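Isoflavone reductase (Medicago sativa, PDB 2GAS) reduces 2'-hydroxyisoflavones to chiral isoflavanones with NADPH, a late step in the biosynthesis of the alfalfa phytoalexin medicarpin. Local coordinates at residues A[68-73]-A[96-101]; A[106-111]-A[138-143]. One frame throughout, in Å; residues are numbered along the deposited sequence.

Interaction 1. Residues A[68-73]-A[96-101]; sequences ETLVKA and IKAIKE
Ala98 presses its methyl against Leu70 and Val71, and this methyl is the centre of the contact between the 68-73 and 96-101 helical turns. Ala98 CB lies 3.8 Å from Leu70 CB, at the root of the leucine rather than at its branches, although Leu70 CD1 also comes within 3.9 Å of the same methyl. From the next position along the helix Val71 closes in, its CG2 lying 3.8 Å from Ala98 CB and equally near the alpha carbon. Because that branch is placed beside the backbone N of Val71, anti to the carbonyl carbon, it projects across to the alanine. With so small a residue at the crossing, the short axes approach to 8.6 Å and the CA atoms of Val71 and Ala98 to 5.0 Å; the segments run at 49° to each other.

All of this is buried and purely apolar. The outer side is different. One turn beyond Ala98, the exposed Glu101 reaches across with CG anti to its backbone N (chi1 -172°) and an extended chain, lying across Val71 at about a right angle. Its carboxylate meets the two valine methyls, OE2 sitting 3.8 Å from Val71 CG1, so the acid contributes van der Waals contact and no hydrogen bond to the 68-73 segment. On the inner side Leu70 and Val71 both pack on the Ala98 methyl; on the outer side the contact is with the exposed carboxylate of Glu101.

The contact joins helices 67-74 and 92-102, which belong to the Rossmann-like domain with its parallel sheet. At the two ends of helix 67-74, Ile74 is touched by Ala98 and Ile99, and His67 by Lys97 and Glu101; Ile96 points away from 68-73 and faces helix 126-143.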
# COMPACT_ATOMS: atom_id res chain seq x y z
N GLU A 68 -14.72 -19.95 11.34
CA GLU A 68 -15.67 -20.70 10.51
C GLU A 68 -16.09 -19.93 9.27
O GLU A 68 -16.10 -20.47 8.17
CB GLU A 68 -16.91 -21.07 11.31
CG GLU A 68 -16.67 -22.08 12.41
CD GLU A 68 -17.95 -22.50 13.11
OE1 GLU A 68 -18.67 -21.61 13.62
OE2 GLU A 68 -18.24 -23.72 13.14
N THR A 69 -16.45 -18.66 9.45
CA THR A 69 -16.88 -17.83 8.34
C THR A 69 -15.72 -17.58 7.39
O THR A 69 -15.91 -17.53 6.18
CB THR A 69 -17.42 -16.47 8.82
OG1 THR A 69 -16.36 -15.72 9.43
CG2 THR A 69 -18.53 -16.68 9.84
N LEU A 70 -14.52 -17.43 7.94
CA LEU A 70 -13.32 -17.19 7.15
C LEU A 70 -13.05 -18.36 6.20
O LEU A 70 -12.88 -18.17 5.00
CB LEU A 70 -12.11 -16.99 8.05
CG LEU A 70 -11.48 -15.60 8.10
CD1 LEU A 70 -10.21 -15.67 8.94
CD2 LEU A 70 -11.14 -15.12 6.69
N VAL A 71 -12.99 -19.57 6.76
CA VAL A 71 -12.74 -20.76 5.96
C VAL A 71 -13.81 -20.93 4.89
O VAL A 71 -13.51 -21.22 3.74
CB VAL A 71 -12.70 -22.03 6.83
CG1 VAL A 71 -12.56 -23.26 5.95
CG2 VAL A 71 -11.55 -21.95 7.83
N LYS A 72 -15.07 -20.73 5.27
CA LYS A 72 -16.19 -20.87 4.34
C LYS A 72 -16.09 -19.91 3.16
O LYS A 72 -16.40 -20.27 2.03
CB LYS A 72 -17.52 -20.65 5.06
CG LYS A 72 -18.74 -20.78 4.16
CD LYS A 72 -20.03 -20.51 4.91
CE LYS A 72 -21.24 -20.63 3.99
NZ LYS A 72 -21.21 -19.65 2.87
N ALA A 73 -15.65 -18.68 3.44
CA ALA A 73 -15.52 -17.67 2.40
C ALA A 73 -14.34 -18.00 1.48
O ALA A 73 -14.47 -17.97 0.26
CB ALA A 73 -15.31 -16.30 3.03
N ILE A 96 -4.13 -16.89 7.80
CA ILE A 96 -3.29 -17.97 7.29
C ILE A 96 -3.81 -19.32 7.78
O ILE A 96 -3.80 -20.30 7.03
CB ILE A 96 -1.81 -17.77 7.73
CG1 ILE A 96 -1.24 -16.53 7.04
CG2 ILE A 96 -0.98 -18.99 7.37
CD1 ILE A 96 -1.23 -16.63 5.53
N LYS A 97 -4.26 -19.37 9.03
CA LYS A 97 -4.80 -20.61 9.58
C LYS A 97 -6.00 -21.03 8.75
O LYS A 97 -6.14 -22.20 8.39
CB LYS A 97 -5.22 -20.41 11.04
CG LYS A 97 -5.77 -21.67 11.70
CD LYS A 97 -6.19 -21.40 13.14
CE LYS A 97 -6.70 -22.66 13.82
NZ LYS A 97 -7.87 -23.26 13.13
N ALA A 98 -6.87 -20.07 8.43
CA ALA A 98 -8.06 -20.36 7.63
C ALA A 98 -7.68 -20.79 6.21
O ALA A 98 -8.31 -21.68 5.64
CB ALA A 98 -8.99 -19.15 7.60
N ILE A 99 -6.66 -20.15 5.64
CA ILE A 99 -6.20 -20.48 4.29
C ILE A 99 -5.70 -21.93 4.24
O ILE A 99 -6.03 -22.68 3.32
CB ILE A 99 -5.04 -19.54 3.86
CG1 ILE A 99 -5.59 -18.14 3.62
CG2 ILE A 99 -4.35 -20.08 2.62
CD1 ILE A 99 -6.57 -18.05 2.49
N LYS A 100 -4.91 -22.31 5.24
CA LYS A 100 -4.37 -23.66 5.32
C LYS A 100 -5.48 -24.70 5.40
O LYS A 100 -5.40 -25.75 4.76
CB LYS A 100 -3.45 -23.79 6.53
CG LYS A 100 -2.20 -22.92 6.48
CD LYS A 100 -1.25 -23.36 5.37
CE LYS A 100 -0.68 -24.74 5.66
NZ LYS A 100 0.25 -25.20 4.59
N GLU A 101 -6.51 -24.41 6.18
CA GLU A 101 -7.62 -25.35 6.32
C GLU A 101 -8.41 -25.46 5.01
O GLU A 101 -8.80 -26.55 4.62
CB GLU A 101 -8.56 -24.92 7.45
CG GLU A 101 -9.63 -25.96 7.75
CD GLU A 101 -10.52 -25.58 8.91
OE1 GLU A 101 -9.98 -25.18 9.96
OE2 GLU A 101 -11.76 -25.68 8.77

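Interaction 2. Residues A[106-111]-A[138-143]; sequences KKFFPS and RVIEAE
Ile140 sends its CD1 methyl into the angle between the Phe108 ring and the Pro110 ring, where helix 126-143 packs on strand 107-109 of the Rossmann-like parallel sheet and the residue that follows it. CD1 is 3.6 Å from Phe108 CE2 and 3.6 Å from Pro110 CG, with Pro110 CB equally close, so one methyl serves both partners.

Its reach comes from the isoleucine torsions: CG1 stands opposite the carbonyl carbon, beside the backbone N (chi1 -68°), and chi2 of 171° stretches the chain so that CD1 is carried away from the helix. CG1 follows more loosely, 4.1 Å from Phe108 CE2. On the strand side, Phe108 holds CG anti to its backbone N (chi1 172°), which puts the CD2-CE2 side of the ring beside Ile140. The methyl meets this side obliquely, and the two side chains cross at about a right angle. The ring also lies against its own chain, with Pro110 N over the centre of one face, 4.0 Å above the plane.

Ile95 and Ile96 of helix 92-102, with Val80 of the neighbouring strand, also touch Phe108, making the contact part of a buried apolar core. Putting an alanine in place of Phe108 would probably leave a gap beside Ile140 CD1 and strip Ile95 and Ile96 of an aromatic neighbour.

On the helix itself, Arg138 grips Glu141 side-on with NE and NH2, one nitrogen to each carboxylate oxygen. Glu141 OE1 also bonds Tyr149 OH, and Arg138 NH2 has a second acid in Asp118, so the pair is tied at both ends. NH2 meets OE1 on the syn side at 3.0 Å, whereas Arg138 NE approaches Glu141 OE2 from above the carboxylate plane, at 2.9 Å.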
# COMPACT_ATOMS: atom_id res chain seq x y z
N LYS A 106 -4.75 -20.30 -4.35
CA LYS A 106 -3.70 -20.27 -5.36
C LYS A 106 -2.74 -19.10 -5.16
O LYS A 106 -1.63 -19.11 -5.69
CB LYS A 106 -4.33 -20.21 -6.75
CG LYS A 106 -5.21 -21.41 -7.04
CD LYS A 106 -5.80 -21.37 -8.44
CE LYS A 106 -6.75 -22.54 -8.65
NZ LYS A 106 -7.41 -22.49 -9.98
N LYS A 107 -3.16 -18.10 -4.39
CA LYS A 107 -2.28 -16.96 -4.14
C LYS A 107 -2.82 -16.09 -3.01
O LYS A 107 -4.01 -15.79 -2.98
CB LYS A 107 -2.10 -16.12 -5.41
CG LYS A 107 -1.02 -15.05 -5.29
CD LYS A 107 -0.25 -14.87 -6.60
CE LYS A 107 -1.11 -14.24 -7.67
NZ LYS A 107 -0.37 -14.04 -8.96
N PHE A 108 -1.94 -15.71 -2.10
CA PHE A 108 -2.32 -14.86 -0.97
C PHE A 108 -1.49 -13.59 -0.98
O PHE A 108 -0.26 -13.64 -1.08
CB PHE A 108 -2.10 -15.60 0.36
CG PHE A 108 -2.29 -14.73 1.59
CD1 PHE A 108 -3.41 -13.91 1.72
CD2 PHE A 108 -1.36 -14.77 2.63
CE1 PHE A 108 -3.60 -13.15 2.88
CE2 PHE A 108 -1.55 -14.01 3.78
CZ PHE A 108 -2.66 -13.21 3.91
N PHE A 109 -2.17 -12.45 -0.89
CA PHE A 109 -1.52 -11.14 -0.83
C PHE A 109 -1.66 -10.64 0.60
O PHE A 109 -2.75 -10.23 1.00
CB PHE A 109 -2.20 -10.10 -1.73
CG PHE A 109 -1.86 -10.21 -3.19
CD1 PHE A 109 -2.39 -11.23 -3.97
CD2 PHE A 109 -1.06 -9.24 -3.80
CE1 PHE A 109 -2.13 -11.28 -5.34
CE2 PHE A 109 -0.80 -9.28 -5.17
CZ PHE A 109 -1.33 -10.30 -5.95
N PRO A 110 -0.58 -10.69 1.39
CA PRO A 110 -0.74 -10.18 2.76
C PRO A 110 -0.81 -8.65 2.77
O PRO A 110 -0.63 -8.01 1.73
CB PRO A 110 0.49 -10.73 3.48
CG PRO A 110 1.51 -10.83 2.38
CD PRO A 110 0.70 -11.38 1.23
N SER A 111 -1.06 -8.08 3.94
CA SER A 111 -1.19 -6.64 4.10
C SER A 111 0.16 -5.92 4.00
O SER A 111 0.76 -5.53 5.01
CB SER A 111 -1.86 -6.33 5.45
OG SER A 111 -2.10 -4.94 5.60
N ARG A 138 7.49 -14.44 6.96
CA ARG A 138 8.14 -15.68 7.38
C ARG A 138 7.13 -16.78 7.66
O ARG A 138 7.38 -17.95 7.34
CB ARG A 138 9.02 -15.43 8.61
CG ARG A 138 10.14 -14.40 8.40
CD ARG A 138 11.13 -14.81 7.31
NE ARG A 138 10.76 -14.37 5.96
CZ ARG A 138 10.91 -13.12 5.52
NH1 ARG A 138 11.42 -12.18 6.30
NH2 ARG A 138 10.57 -12.82 4.26
N VAL A 139 5.99 -16.43 8.24
CA VAL A 139 4.95 -17.42 8.53
C VAL A 139 4.40 -17.96 7.22
O VAL A 139 4.26 -19.17 7.04
CB VAL A 139 3.78 -16.81 9.34
CG1 VAL A 139 2.68 -17.85 9.51
CG2 VAL A 139 4.28 -16.33 10.69
N ILE A 140 4.08 -17.05 6.30
CA ILE A 140 3.56 -17.42 4.99
C ILE A 140 4.52 -18.36 4.26
O ILE A 140 4.10 -19.38 3.70
CB ILE A 140 3.34 -16.15 4.14
CG1 ILE A 140 2.21 -15.31 4.73
CG2 ILE A 140 3.07 -16.52 2.68
CD1 ILE A 140 2.06 -13.94 4.10
N GLU A 141 5.80 -18.01 4.26
CA GLU A 141 6.80 -18.83 3.59
C GLU A 141 6.97 -20.19 4.26
O GLU A 141 7.06 -21.21 3.59
CB GLU A 141 8.12 -18.07 3.54
CG GLU A 141 8.00 -16.80 2.71
CD GLU A 141 9.09 -15.78 3.01
OE1 GLU A 141 8.97 -14.63 2.54
OE2 GLU A 141 10.05 -16.12 3.72
N ALA A 142 6.98 -20.20 5.59
CA ALA A 142 7.13 -21.45 6.32
C ALA A 142 5.94 -22.38 6.06
O ALA A 142 6.11 -23.59 5.89
CB ALA A 142 7.26 -21.16 7.82
N GLU A 143 4.74 -21.80 6.01
CA GLU A 143 3.51 -22.57 5.79
C GLU A 143 3.30 -23.03 4.35
O GLU A 143 2.42 -23.84 4.08
CB GLU A 143 2.29 -21.74 6.23
CG GLU A 143 2.21 -21.48 7.73
CD GLU A 143 1.83 -22.71 8.54
OE1 GLU A 143 1.66 -22.57 9.77
OE2 GLU A 143 1.70 -23.80 7.96

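Overall arrangement
Helix 92-102 connects the two contacts: in interaction 1 it packs on helix 67-74, and its Ile96 turns toward interaction 2, where CD1 of Ile96 lies 3.8 Å from Ile140 CG1. A polar tie joins them too, a probable hydrogen bond of 2.6 Å from Lys100 NZ to Glu143 O. The contact centres are 14 Å apart. Interaction 2 is nearer the assigned catalytic residue: the side chain of Pro110 is about 8 Å from that of Lys133, the inferred proton acceptor. The Ile140 side chain is about 6 Å from that of Arg137, which probably binds NADP, as in relatives. In interaction 1, the Leu70 side chain stays about 10 Å from that of Pro10, in the inferred NADP-binding segment.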